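Local coordinates for protein origin of replication complex subunit 1B (Arabidopsis thaliana, PDB 5HH7) that reads the unmodified histone H3 tail through its BAH-PHD cassette, and serves in the origin recognition complex that binds replication origins, at residues A[22-27]-A[189-194]; A[77-82]-A[89-94]; A[124-129]-A[209-214]; A[140-143]-A[148-151]; A[154-159]-A[215-220]. One frame throughout, in Å; residues are numbered along the deposited sequence.

Overall arrangement
From the N terminus, interaction 1 comes first: residues 22-27 meet 189-194, closing a long loop that carries an N-terminal hairpin onto the BAH sheet. Within that loop lie interaction 2, a short closure in the zinc-binding PHD finger, and interaction 4, the hairpin 140-143/148-151. Interaction 3 opens after interaction 2 and joins helix 122-127 to strand 210-218; interaction 4 falls within its span too. Interaction 5 opens after interaction 4 closes and joins 154-159, at the end of strand 148-156, to 215-220, at the end of strand 210-218. Interactions 1, 3 and 5 cross one another pairwise along the chain and touch in space. The centre of interaction 2 is about 23 Å from that of interaction 3.

Interaction 1: residues A[22-27]-A[189-194]; sequences DETEFE and LRHCSV
Phe-26 and His-191 form the aromatic part of this contact. Their ring planes differ by only 17°, but with centroids 4.7 Å apart they are offset past one another and barely overlap. The closest approaches are correspondingly at the rims: Phe-26 CE1 is 3.5 Å from His-191 CE1. The Phe-26 ring reaches this place with CG anti to its own carbonyl carbon (chi1 -65°).

The remaining contacts converge on the imidazole edge. Glu-25 O lies 3.3 Å from His-191 CE1, near the ring plane, and Thr-24 CG2 meets the same carbon in plane at 3.8 Å. No hydrogen bond links the segments. The polar end of His-191 is fixed instead by NE2 bonding to Asp-30 OD2, which should restrain the ring's rotation.

The strand axes stay 9.2 Å apart at 56°, too far for backbone pairing. This is the small antiparallel hairpin of strands 18-21 and 24-27 packing by side chains against strand 188-195 of the BAH-domain sheet.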
# COMPACT_ATOMS: atom_id res chain seq x y z
N ASP A 22 18.52 -9.35 4.72
CA ASP A 22 17.81 -10.63 4.66
C ASP A 22 17.52 -11.05 3.22
O ASP A 22 16.40 -11.42 2.89
CB ASP A 22 16.50 -10.57 5.47
CG ASP A 22 16.75 -10.54 6.96
OD1 ASP A 22 17.84 -10.96 7.40
OD2 ASP A 22 15.84 -10.10 7.70
N GLU A 23 18.55 -10.96 2.38
CA GLU A 23 18.46 -11.34 0.96
C GLU A 23 17.49 -10.48 0.14
O GLU A 23 17.14 -10.85 -0.98
CB GLU A 23 18.14 -12.83 0.80
CG GLU A 23 19.13 -13.75 1.49
CD GLU A 23 18.81 -15.21 1.28
OE1 GLU A 23 17.81 -15.51 0.59
OE2 GLU A 23 19.55 -16.07 1.81
N THR A 24 17.08 -9.34 0.69
CA THR A 24 16.27 -8.39 -0.07
C THR A 24 17.00 -7.06 -0.22
O THR A 24 17.53 -6.52 0.75
CB THR A 24 14.90 -8.13 0.58
OG1 THR A 24 14.18 -9.37 0.67
CG2 THR A 24 14.09 -7.14 -0.23
N GLU A 25 17.03 -6.54 -1.44
CA GLU A 25 17.70 -5.28 -1.73
C GLU A 25 16.80 -4.09 -1.41
O GLU A 25 15.70 -3.99 -1.93
CB GLU A 25 18.14 -5.25 -3.19
CG GLU A 25 18.85 -3.97 -3.61
CD GLU A 25 19.56 -4.13 -4.94
OE1 GLU A 25 20.62 -4.79 -4.97
OE2 GLU A 25 19.07 -3.59 -5.95
N PHE A 26 17.28 -3.20 -0.55
CA PHE A 26 16.56 -1.97 -0.24
C PHE A 26 17.37 -0.77 -0.70
O PHE A 26 18.59 -0.72 -0.52
CB PHE A 26 16.28 -1.87 1.26
CG PHE A 26 15.34 -2.93 1.77
CD1 PHE A 26 13.97 -2.74 1.74
CD2 PHE A 26 15.83 -4.13 2.27
CE1 PHE A 26 13.10 -3.71 2.21
CE2 PHE A 26 14.97 -5.11 2.73
CZ PHE A 26 13.61 -4.90 2.70
N GLU A 27 16.69 0.20 -1.31
CA GLU A 27 17.35 1.34 -1.92
C GLU A 27 16.65 2.63 -1.51
O GLU A 27 15.44 2.63 -1.25
CB GLU A 27 17.33 1.19 -3.44
CG GLU A 27 18.04 2.29 -4.21
CD GLU A 27 18.26 1.92 -5.67
OE1 GLU A 27 17.76 0.85 -6.09
OE2 GLU A 27 18.94 2.68 -6.39
N LEU A 189 8.67 -4.80 6.93
CA LEU A 189 7.97 -6.03 6.58
C LEU A 189 8.34 -6.45 5.16
O LEU A 189 8.99 -7.47 4.96
CB LEU A 189 6.46 -5.85 6.72
CG LEU A 189 5.97 -5.71 8.16
CD1 LEU A 189 4.48 -5.40 8.21
CD2 LEU A 189 6.28 -6.98 8.95
N ARG A 190 7.92 -5.66 4.18
CA ARG A 190 8.30 -5.88 2.79
C ARG A 190 7.96 -4.65 1.96
O ARG A 190 7.34 -3.72 2.45
CB ARG A 190 7.62 -7.13 2.21
CG ARG A 190 6.11 -7.19 2.45
CD ARG A 190 5.53 -8.50 1.93
NE ARG A 190 4.07 -8.55 2.02
CZ ARG A 190 3.26 -7.99 1.13
NH1 ARG A 190 3.75 -7.35 0.08
NH2 ARG A 190 1.94 -8.08 1.28
N HIS A 191 8.38 -4.66 0.69
CA HIS A 191 8.10 -3.54 -0.20
C HIS A 191 6.61 -3.41 -0.51
O HIS A 191 5.88 -4.39 -0.56
CB HIS A 191 8.85 -3.70 -1.52
CG HIS A 191 10.32 -3.40 -1.44
ND1 HIS A 191 11.27 -4.37 -1.21
CD2 HIS A 191 10.99 -2.23 -1.56
CE1 HIS A 191 12.47 -3.81 -1.19
NE2 HIS A 191 12.33 -2.51 -1.40
N CYS A 192 6.18 -2.17 -0.71
CA CYS A 192 4.93 -1.91 -1.41
C CYS A 192 5.28 -1.02 -2.60
O CYS A 192 6.43 -0.63 -2.76
CB CYS A 192 3.88 -1.25 -0.50
SG CYS A 192 4.36 0.33 0.24
N SER A 193 4.30 -0.72 -3.44
CA SER A 193 4.57 0.11 -4.61
C SER A 193 3.66 1.33 -4.64
O SER A 193 2.46 1.22 -4.85
CB SER A 193 4.43 -0.70 -5.90
OG SER A 193 4.99 0.00 -6.99
N VAL A 194 4.25 2.51 -4.43
CA VAL A 194 3.49 3.74 -4.39
C VAL A 194 3.64 4.50 -5.70
O VAL A 194 4.76 4.84 -6.10
CB VAL A 194 3.93 4.63 -3.22
CG1 VAL A 194 3.12 5.91 -3.21
CG2 VAL A 194 3.76 3.89 -1.90

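Interaction 2: residues A[77-82]-A[89-94]; sequences KCLKPP and GDWICQ. With ZN (zinc ion), chain D.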
# COMPACT_ATOMS: atom_id res chain seq x y z
N LYS A 77 -17.03 -14.46 -13.11
CA LYS A 77 -18.07 -15.43 -13.43
C LYS A 77 -19.14 -15.52 -12.36
O LYS A 77 -20.16 -16.18 -12.55
CB LYS A 77 -17.44 -16.81 -13.59
CG LYS A 77 -16.95 -17.39 -12.28
CD LYS A 77 -16.69 -18.88 -12.38
CE LYS A 77 -16.54 -19.50 -11.00
NZ LYS A 77 -17.75 -19.31 -10.16
N CYS A 78 -18.91 -14.86 -11.23
CA CYS A 78 -19.81 -14.98 -10.09
C CYS A 78 -20.66 -13.73 -9.88
O CYS A 78 -21.56 -13.72 -9.03
CB CYS A 78 -19.03 -15.33 -8.83
SG CYS A 78 -18.20 -16.93 -8.96
N LEU A 79 -20.39 -12.70 -10.67
CA LEU A 79 -21.21 -11.49 -10.64
C LEU A 79 -22.59 -11.80 -11.23
O LEU A 79 -22.78 -12.80 -11.91
CB LEU A 79 -20.53 -10.37 -11.43
CG LEU A 79 -19.09 -10.06 -10.99
CD1 LEU A 79 -18.49 -8.94 -11.82
CD2 LEU A 79 -19.04 -9.72 -9.52
N LYS A 80 -23.56 -10.94 -10.93
CA LYS A 80 -24.91 -11.08 -11.48
C LYS A 80 -25.30 -9.82 -12.26
O LYS A 80 -25.61 -8.79 -11.67
CB LYS A 80 -25.93 -11.39 -10.38
CG LYS A 80 -25.79 -10.55 -9.11
CD LYS A 80 -27.05 -10.63 -8.26
CE LYS A 80 -27.15 -11.93 -7.48
NZ LYS A 80 -26.41 -11.87 -6.19
N PRO A 81 -25.29 -9.91 -13.61
CA PRO A 81 -24.94 -11.08 -14.41
C PRO A 81 -23.42 -11.24 -14.52
O PRO A 81 -22.70 -10.26 -14.32
CB PRO A 81 -25.53 -10.74 -15.78
CG PRO A 81 -25.43 -9.26 -15.86
CD PRO A 81 -25.68 -8.76 -14.45
N PRO A 82 -22.94 -12.46 -14.83
CA PRO A 82 -21.49 -12.69 -14.86
C PRO A 82 -20.80 -11.90 -15.96
O PRO A 82 -21.34 -11.75 -17.06
CB PRO A 82 -21.39 -14.19 -15.14
CG PRO A 82 -22.65 -14.53 -15.84
CD PRO A 82 -23.70 -13.66 -15.21
N GLY A 89 -11.90 0.87 -16.09
CA GLY A 89 -12.29 2.02 -15.29
C GLY A 89 -13.09 1.69 -14.05
O GLY A 89 -12.92 0.63 -13.45
N ASP A 90 -13.97 2.61 -13.66
CA ASP A 90 -14.71 2.52 -12.40
C ASP A 90 -15.57 1.27 -12.29
O ASP A 90 -16.28 0.90 -13.22
CB ASP A 90 -15.60 3.76 -12.21
CG ASP A 90 -14.81 5.05 -12.16
OD1 ASP A 90 -13.56 5.00 -12.12
OD2 ASP A 90 -15.44 6.13 -12.17
N TRP A 91 -15.50 0.62 -11.13
CA TRP A 91 -16.38 -0.51 -10.84
C TRP A 91 -16.53 -0.71 -9.35
O TRP A 91 -15.55 -0.73 -8.61
CB TRP A 91 -15.86 -1.80 -11.49
CG TRP A 91 -16.78 -2.97 -11.27
CD1 TRP A 91 -17.85 -3.32 -12.04
CD2 TRP A 91 -16.71 -3.93 -10.21
NE1 TRP A 91 -18.45 -4.44 -11.52
CE2 TRP A 91 -17.77 -4.84 -10.41
CE3 TRP A 91 -15.85 -4.12 -9.12
CZ2 TRP A 91 -18.00 -5.92 -9.55
CZ3 TRP A 91 -16.08 -5.19 -8.27
CH2 TRP A 91 -17.14 -6.07 -8.49
N ILE A 92 -17.78 -0.85 -8.90
CA ILE A 92 -18.05 -1.23 -7.52
C ILE A 92 -18.98 -2.43 -7.52
O ILE A 92 -19.72 -2.67 -8.47
CB ILE A 92 -18.69 -0.08 -6.71
CG1 ILE A 92 -20.04 0.32 -7.30
CG2 ILE A 92 -17.74 1.11 -6.63
CD1 ILE A 92 -20.80 1.32 -6.45
N CYS A 93 -18.93 -3.20 -6.44
CA CYS A 93 -19.71 -4.42 -6.36
C CYS A 93 -21.16 -4.13 -5.99
O CYS A 93 -21.53 -2.99 -5.71
CB CYS A 93 -19.10 -5.38 -5.34
SG CYS A 93 -19.47 -4.92 -3.65
N GLN A 94 -21.98 -5.18 -5.97
CA GLN A 94 -23.41 -5.05 -5.69
C GLN A 94 -23.68 -4.55 -4.27
O GLN A 94 -24.64 -3.81 -4.05
CB GLN A 94 -24.12 -6.39 -5.93
CG GLN A 94 -23.48 -7.57 -5.22
CD GLN A 94 -22.93 -8.60 -6.19
OE1 GLN A 94 -22.34 -8.25 -7.21
NE2 GLN A 94 -23.13 -9.87 -5.87
ZN ZN D . -17.73 -3.27 -2.66
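The PHD finger brings Leu-79, just after zinc ligand Cys-78, against Trp-91, two residues before zinc ligand Cys-93. Leu-79 presents both methyls to one carbon of the indole: CD1 is 3.8 Å and CD2 3.9 Å from Trp-91 CZ2, in an oblique approach to the ring. Trp-91 reaches across because CG stands opposite its backbone N (chi1 -177°). One face of the indole is backed by Cys-93 N, 3.9 Å above the plane and offset toward the rim.

The two segments belong to different metal sites. Cys-78 joins Cys-53, Cys-56 and His-75 around one zinc ion, while Cys-93, with SG 2.6 Å from the other zinc ion, shares it with Cys-67, Cys-70 and Cys-96. Such interleaving of ligand pairs is the cross-brace of the PHD fold, and the Leu-79/Trp-91 contact bridges its two halves. Cys-93 is also the N-cap of helix 94-98, its SG accepting from a backbone N of the first turn.

At the outer side, Lys-80, bent at chi3 and chi4, crosses Gln-94 at about a right angle; Lys-80 NZ and Gln-94 NE2, both donors, stay 3.9 Å apart without bonding. Within the experimentally defined H3-binding region, Gly-89 makes backbone hydrogen bonds to the bound peptide and Trp-91 packs on one of its apolar side chains.

Interaction 3: residues A[124-129]-A[209-214]; sequences EKLLSG and DVFLCE
Leu-126, which packs on Phe-211, has its carbonyl O held by Gly-129 N at 3.0 Å, the shortest bond that ends helix 122-127. Gly-129 adopts a positive phi (77°), and with two bonds running back into the last turn the helix closes in a Schellman motif. Ser-128 N makes two weak bonds back into the turn, to Glu-124 O at 3.1 Å and to Lys-125 O at 3.3 Å.

Across the contact everything is apolar. Leu-126 CD2 sits over one face of the phenyl ring, 4.0 Å from the Phe-211 centroid and 28° off the ring normal, a CH-pi contact. The methyl is displaced toward the far rim, with CD2 3.6 Å from Phe-211 CZ. Leu-127 adds a looser touch, CD2 to Phe-211 CE1 at 4.1 Å, sliding past the ring in the opposite direction. A chi1 of 175° swings the Leu-126 CG away from the backbone N and sends its branch down onto the ring.

Around the contact, Tyr-33 of strand 31-34 touches both Leu-126 and Phe-211, and Cys-192 of strand 188-195 also packs on Phe-211. The helix thus lies on the BAH sheet at strand 210-218, while Leu-127 also reaches Leu-71 of the PHD finger.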
# COMPACT_ATOMS: atom_id res chain seq x y z
N GLU A 124 -4.65 -4.25 3.66
CA GLU A 124 -5.84 -4.05 4.48
C GLU A 124 -5.46 -3.47 5.85
O GLU A 124 -6.12 -2.56 6.35
CB GLU A 124 -6.60 -5.36 4.63
CG GLU A 124 -7.96 -5.22 5.28
CD GLU A 124 -8.75 -6.52 5.30
OE1 GLU A 124 -8.32 -7.49 4.63
OE2 GLU A 124 -9.79 -6.57 5.99
N LYS A 125 -4.39 -4.00 6.44
CA LYS A 125 -3.91 -3.51 7.73
C LYS A 125 -3.45 -2.06 7.63
O LYS A 125 -3.70 -1.26 8.53
CB LYS A 125 -2.78 -4.38 8.26
CG LYS A 125 -3.17 -5.82 8.59
CD LYS A 125 -1.98 -6.57 9.16
CE LYS A 125 -2.22 -8.07 9.16
NZ LYS A 125 -1.02 -8.83 9.62
N LEU A 126 -2.76 -1.73 6.55
CA LEU A 126 -2.28 -0.37 6.34
C LEU A 126 -3.44 0.61 6.29
O LEU A 126 -3.45 1.62 6.98
CB LEU A 126 -1.47 -0.26 5.05
CG LEU A 126 -1.04 1.17 4.71
CD1 LEU A 126 -0.07 1.70 5.76
CD2 LEU A 126 -0.45 1.26 3.31
N LEU A 127 -4.43 0.28 5.47
CA LEU A 127 -5.56 1.17 5.23
C LEU A 127 -6.51 1.27 6.42
O LEU A 127 -7.37 2.15 6.46
CB LEU A 127 -6.30 0.77 3.95
CG LEU A 127 -5.45 0.84 2.68
CD1 LEU A 127 -6.25 0.43 1.44
CD2 LEU A 127 -4.85 2.24 2.49
N SER A 128 -6.35 0.38 7.39
CA SER A 128 -7.14 0.45 8.61
C SER A 128 -6.32 1.05 9.75
O SER A 128 -6.77 1.12 10.89
CB SER A 128 -7.68 -0.93 9.00
OG SER A 128 -6.62 -1.78 9.40
N GLY A 129 -5.09 1.47 9.43
CA GLY A 129 -4.22 2.10 10.40
C GLY A 129 -3.56 1.14 11.38
O GLY A 129 -3.18 1.53 12.48
N ASP A 209 -0.50 -4.57 -3.40
CA ASP A 209 0.37 -3.65 -2.68
C ASP A 209 0.66 -2.37 -3.46
O ASP A 209 1.72 -1.76 -3.31
CB ASP A 209 1.66 -4.38 -2.29
CG ASP A 209 1.38 -5.62 -1.45
OD1 ASP A 209 0.75 -5.47 -0.39
OD2 ASP A 209 1.75 -6.73 -1.88
N VAL A 210 -0.30 -1.97 -4.28
CA VAL A 210 -0.17 -0.77 -5.10
C VAL A 210 -0.99 0.38 -4.51
O VAL A 210 -2.18 0.23 -4.24
CB VAL A 210 -0.62 -1.04 -6.55
CG1 VAL A 210 -0.63 0.25 -7.36
CG2 VAL A 210 0.28 -2.08 -7.20
N PHE A 211 -0.34 1.52 -4.32
CA PHE A 211 -1.02 2.68 -3.76
C PHE A 211 -0.79 3.92 -4.61
O PHE A 211 0.13 3.98 -5.41
CB PHE A 211 -0.54 2.94 -2.33
CG PHE A 211 -0.72 1.76 -1.42
CD1 PHE A 211 -1.93 1.54 -0.78
CD2 PHE A 211 0.30 0.84 -1.24
CE1 PHE A 211 -2.10 0.44 0.05
CE2 PHE A 211 0.14 -0.26 -0.42
CZ PHE A 211 -1.07 -0.46 0.22
N LEU A 212 -1.66 4.91 -4.41
CA LEU A 212 -1.55 6.19 -5.08
C LEU A 212 -1.03 7.24 -4.11
O LEU A 212 -1.50 7.32 -2.98
CB LEU A 212 -2.93 6.63 -5.58
CG LEU A 212 -3.06 8.11 -5.96
CD1 LEU A 212 -2.31 8.40 -7.24
CD2 LEU A 212 -4.54 8.52 -6.08
N CYS A 213 -0.05 8.03 -4.55
CA CYS A 213 0.34 9.21 -3.79
C CYS A 213 0.61 10.38 -4.72
O CYS A 213 1.53 10.34 -5.54
CB CYS A 213 1.57 8.97 -2.92
SG CYS A 213 2.00 10.39 -1.89
N GLU A 214 -0.21 11.42 -4.59
CA GLU A 214 -0.05 12.64 -5.38
C GLU A 214 0.52 13.77 -4.53
O GLU A 214 1.24 14.63 -5.04
CB GLU A 214 -1.39 13.06 -5.98
CG GLU A 214 -1.32 14.35 -6.80
CD GLU A 214 -2.53 14.54 -7.69
OE1 GLU A 214 -3.54 13.83 -7.49
OE2 GLU A 214 -2.48 15.41 -8.60

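Interaction 4: residues A[140-143]-A[148-151]; sequences WKEV and YWIR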
# COMPACT_ATOMS: atom_id res chain seq x y z
N TRP A 140 21.59 3.20 6.77
CA TRP A 140 22.93 3.19 7.37
C TRP A 140 23.17 2.02 8.31
O TRP A 140 22.24 1.41 8.84
CB TRP A 140 23.23 4.51 8.08
CG TRP A 140 22.57 4.66 9.42
CD1 TRP A 140 23.08 4.28 10.63
CD2 TRP A 140 21.30 5.25 9.69
NE1 TRP A 140 22.20 4.59 11.64
CE2 TRP A 140 21.09 5.19 11.09
CE3 TRP A 140 20.30 5.82 8.89
CZ2 TRP A 140 19.94 5.67 11.70
CZ3 TRP A 140 19.16 6.31 9.50
CH2 TRP A 140 18.98 6.23 10.89
N LYS A 141 24.45 1.72 8.52
CA LYS A 141 24.87 0.77 9.52
C LYS A 141 25.37 1.56 10.73
O LYS A 141 26.22 2.44 10.61
CB LYS A 141 25.98 -0.13 8.99
CG LYS A 141 26.45 -1.19 9.96
CD LYS A 141 27.48 -2.11 9.34
CE LYS A 141 28.71 -1.34 8.90
NZ LYS A 141 29.76 -2.25 8.33
N GLU A 142 24.81 1.24 11.90
CA GLU A 142 25.25 1.86 13.14
C GLU A 142 26.60 1.27 13.52
O GLU A 142 26.72 0.06 13.70
CB GLU A 142 24.21 1.61 14.24
CG GLU A 142 24.41 2.42 15.51
CD GLU A 142 23.94 3.86 15.38
OE1 GLU A 142 23.18 4.16 14.44
OE2 GLU A 142 24.34 4.69 16.22
N VAL A 143 27.62 2.11 13.62
CA VAL A 143 28.99 1.65 13.85
C VAL A 143 29.18 0.94 15.19
O VAL A 143 29.91 -0.05 15.28
CB VAL A 143 30.02 2.80 13.69
CG1 VAL A 143 31.38 2.41 14.23
CG2 VAL A 143 30.12 3.21 12.22
N TYR A 148 21.68 -2.35 11.16
CA TYR A 148 21.22 -1.54 10.04
C TYR A 148 19.92 -0.81 10.33
O TYR A 148 19.00 -1.36 10.95
CB TYR A 148 21.09 -2.40 8.77
CG TYR A 148 22.41 -2.67 8.09
CD1 TYR A 148 23.26 -3.67 8.54
CD2 TYR A 148 22.81 -1.91 6.99
CE1 TYR A 148 24.47 -3.92 7.92
CE2 TYR A 148 24.02 -2.16 6.36
CZ TYR A 148 24.85 -3.16 6.83
OH TYR A 148 26.05 -3.40 6.20
N TRP A 149 19.84 0.43 9.86
CA TRP A 149 18.70 1.31 10.11
C TRP A 149 18.30 2.01 8.83
O TRP A 149 19.06 2.06 7.87
CB TRP A 149 19.08 2.40 11.11
CG TRP A 149 19.30 1.97 12.53
CD1 TRP A 149 20.37 1.27 13.02
CD2 TRP A 149 18.44 2.24 13.64
NE1 TRP A 149 20.21 1.08 14.38
CE2 TRP A 149 19.04 1.67 14.78
CE3 TRP A 149 17.22 2.91 13.78
CZ2 TRP A 149 18.46 1.74 16.04
CZ3 TRP A 149 16.64 2.98 15.04
CH2 TRP A 149 17.26 2.39 16.15
N ILE A 150 17.09 2.56 8.82
CA ILE A 150 16.69 3.50 7.78
C ILE A 150 16.15 4.77 8.42
O ILE A 150 15.74 4.76 9.58
CB ILE A 150 15.56 2.94 6.87
CG1 ILE A 150 14.30 2.66 7.69
CG2 ILE A 150 16.02 1.71 6.10
CD1 ILE A 150 13.05 2.43 6.86
N ARG A 151 16.19 5.87 7.68
CA ARG A 151 15.41 7.04 8.05
C ARG A 151 14.11 6.95 7.26
O ARG A 151 14.12 7.05 6.03
CB ARG A 151 16.15 8.34 7.72
CG ARG A 151 15.40 9.59 8.17
CD ARG A 151 16.25 10.84 8.02
NE ARG A 151 15.62 12.00 8.67
CZ ARG A 151 15.27 13.11 8.04
NH1 ARG A 151 15.50 13.24 6.74
NH2 ARG A 151 14.71 14.11 8.71
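Trp-140 and Trp-149 face each other as a hydrogen-bonded pair of the antiparallel beta hairpin formed by strands 132-142 and 148-156. Two backbone bonds join them: Trp-149 N donates to Trp-140 O at 2.8 Å, and Trp-140 N to Trp-149 O at 3.0 Å. Both indoles lie on one face of the sheet with planes only 6° apart, yet the five-membered rings are slid to a centroid separation of 5.2 Å. What covers the Trp-140 six-membered ring is instead Trp-149 CB, 3.6 Å from its centroid, a close CH-pi contact. Trp-140 CG stands between its backbone N and carbonyl carbon (chi1 77°), which folds the indole back over the partner strand and under that CB. Trp-140 CZ3 reaches along strand 148-156, to 3.5 Å from Arg-151 N.

On the other face, the non-hydrogen-bonded pair Lys-141 and Tyr-148 make a second CH-pi contact, with Lys-141 CB 4.0 Å from the phenol centroid. Here the aliphatic part of the lysine chain runs over the ring.

The next shell fixes the Trp-140 indole. Arg-13 of the neighbouring strand 13-16 makes a cation-pi contact with it, and Tyr-15 meets its ring at an inclination. Its NE1 donates to Glu-142 OE1 at 3.0 Å with an N-H...O angle of 163°; that oxygen lies in the Trp-140 ring plane and also over one face of Trp-149.

Interaction 5: residues A[154-159]-A[215-220]; sequences WYMIPE and YEYDVH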
# COMPACT_ATOMS: atom_id res chain seq x y z
N TRP A 154 7.30 8.95 6.69
CA TRP A 154 6.02 8.26 6.84
C TRP A 154 4.97 8.67 5.82
O TRP A 154 4.79 9.85 5.53
CB TRP A 154 5.46 8.48 8.25
CG TRP A 154 6.33 7.97 9.35
CD1 TRP A 154 6.92 8.71 10.34
CD2 TRP A 154 6.71 6.61 9.59
NE1 TRP A 154 7.65 7.89 11.17
CE2 TRP A 154 7.53 6.59 10.74
CE3 TRP A 154 6.43 5.40 8.95
CZ2 TRP A 154 8.08 5.42 11.25
CZ3 TRP A 154 6.98 4.23 9.46
CH2 TRP A 154 7.79 4.25 10.60
N TYR A 155 4.27 7.68 5.29
CA TYR A 155 3.02 7.93 4.59
C TYR A 155 1.93 8.02 5.65
O TYR A 155 2.12 7.61 6.80
CB TYR A 155 2.70 6.81 3.59
CG TYR A 155 3.55 6.83 2.33
CD1 TYR A 155 3.25 7.70 1.28
CD2 TYR A 155 4.63 5.97 2.19
CE1 TYR A 155 4.02 7.72 0.13
CE2 TYR A 155 5.41 5.99 1.03
CZ TYR A 155 5.10 6.87 0.01
OH TYR A 155 5.85 6.89 -1.14
N MET A 156 0.78 8.56 5.26
CA MET A 156 -0.36 8.65 6.15
C MET A 156 -1.65 8.44 5.36
O MET A 156 -1.81 9.00 4.27
CB MET A 156 -0.39 10.00 6.87
CG MET A 156 -1.63 10.24 7.73
SD MET A 156 -1.60 11.82 8.60
CE MET A 156 -0.33 11.52 9.83
N ILE A 157 -2.55 7.62 5.88
CA ILE A 157 -3.84 7.41 5.24
C ILE A 157 -4.73 8.62 5.54
O ILE A 157 -4.58 9.27 6.57
CB ILE A 157 -4.52 6.10 5.70
CG1 ILE A 157 -4.81 6.14 7.20
CG2 ILE A 157 -3.64 4.91 5.36
CD1 ILE A 157 -5.55 4.90 7.70
N PRO A 158 -5.65 8.94 4.61
CA PRO A 158 -6.50 10.13 4.75
C PRO A 158 -7.28 10.18 6.07
O PRO A 158 -7.44 11.26 6.63
CB PRO A 158 -7.47 10.01 3.56
CG PRO A 158 -6.67 9.29 2.53
CD PRO A 158 -5.84 8.29 3.31
N GLU A 159 -7.73 9.03 6.56
CA GLU A 159 -8.49 8.98 7.81
C GLU A 159 -7.70 9.53 8.99
O GLU A 159 -8.29 10.04 9.95
CB GLU A 159 -8.92 7.54 8.14
CG GLU A 159 -10.15 7.06 7.40
CD GLU A 159 -9.84 6.49 6.03
OE1 GLU A 159 -8.65 6.54 5.62
OE2 GLU A 159 -10.78 6.00 5.36
N TYR A 215 0.20 13.77 -3.24
CA TYR A 215 0.50 14.92 -2.39
C TYR A 215 1.43 14.65 -1.23
O TYR A 215 1.40 13.58 -0.61
CB TYR A 215 -0.78 15.54 -1.82
CG TYR A 215 -1.75 15.99 -2.87
CD1 TYR A 215 -1.62 17.22 -3.50
CD2 TYR A 215 -2.81 15.17 -3.25
CE1 TYR A 215 -2.52 17.64 -4.46
CE2 TYR A 215 -3.71 15.57 -4.21
CZ TYR A 215 -3.56 16.80 -4.81
OH TYR A 215 -4.47 17.19 -5.77
N GLU A 216 2.25 15.66 -0.94
CA GLU A 216 2.95 15.76 0.32
C GLU A 216 2.02 16.45 1.30
O GLU A 216 1.42 17.48 0.98
CB GLU A 216 4.22 16.59 0.13
CG GLU A 216 4.92 16.98 1.41
CD GLU A 216 6.05 17.96 1.15
OE1 GLU A 216 6.99 17.60 0.41
OE2 GLU A 216 5.99 19.09 1.68
N TYR A 217 1.88 15.88 2.49
CA TYR A 217 1.03 16.47 3.52
C TYR A 217 1.87 16.93 4.70
O TYR A 217 2.48 16.12 5.38
CB TYR A 217 -0.01 15.45 4.00
CG TYR A 217 -0.90 15.92 5.13
CD1 TYR A 217 -1.78 16.98 4.95
CD2 TYR A 217 -0.88 15.30 6.37
CE1 TYR A 217 -2.62 17.41 5.97
CE2 TYR A 217 -1.71 15.73 7.41
CZ TYR A 217 -2.57 16.78 7.20
OH TYR A 217 -3.40 17.21 8.22
N ASP A 218 1.90 18.24 4.94
CA ASP A 218 2.59 18.73 6.13
C ASP A 218 1.64 18.66 7.30
O ASP A 218 0.64 19.38 7.35
CB ASP A 218 3.11 20.15 5.95
CG ASP A 218 4.05 20.56 7.07
OD1 ASP A 218 3.56 21.04 8.12
OD2 ASP A 218 5.27 20.39 6.91
N VAL A 219 1.95 17.78 8.25
CA VAL A 219 1.07 17.51 9.37
C VAL A 219 0.90 18.73 10.29
O VAL A 219 -0.17 18.94 10.86
CB VAL A 219 1.56 16.28 10.17
CG1 VAL A 219 0.65 16.01 11.36
CG2 VAL A 219 1.63 15.05 9.25
N HIS A 220 1.95 19.53 10.43
CA HIS A 220 1.90 20.72 11.28
C HIS A 220 1.02 21.82 10.69
O HIS A 220 0.19 22.41 11.38
CB HIS A 220 3.30 21.27 11.54
CG HIS A 220 4.10 20.46 12.51
ND1 HIS A 220 5.00 19.50 12.12
CD2 HIS A 220 4.13 20.48 13.87
CE1 HIS A 220 5.56 18.95 13.19
NE2 HIS A 220 5.05 19.53 14.26
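In Met-156, CG is opposite the backbone N (chi1 175°) and the chain stays extended at chi2, which carries SD to Tyr-217; the bend at chi3 (-72°) then turns CE to Val-219. The first of these is a Met-aromatic contact. SD is 5.1 Å from the Tyr-217 ring centroid and 67° off the ring normal, an oblique approach. Its nearest ring atoms lie along one flank, Tyr-217 CE2 at 4.1 Å from SD and CD2 at 4.2 Å from SD. The methyl contact is apolar, Met-156 CE reaching Val-219 CG2 at 4.1 Å, with the two side chains crossing at about a right angle.

The backbones do not pair: Met-156 CA and Tyr-217 CA, the closest across the segments, are 8.4 Å apart. Strand 175-184 accounts for the gap, since it runs antiparallel to 148-156 and parallel to 210-218 in the BAH sheet. Met-156 bonds through its backbone to Tyr-175 and touches Thr-177 of that strand, so its side chain spans to the strand beyond. Phe-224 of strand 223-226 meets the Tyr-217 ring with inclined planes. One face of the phenol is approached by Val-219 N, 4.2 Å above the ring plane and offset toward the rim.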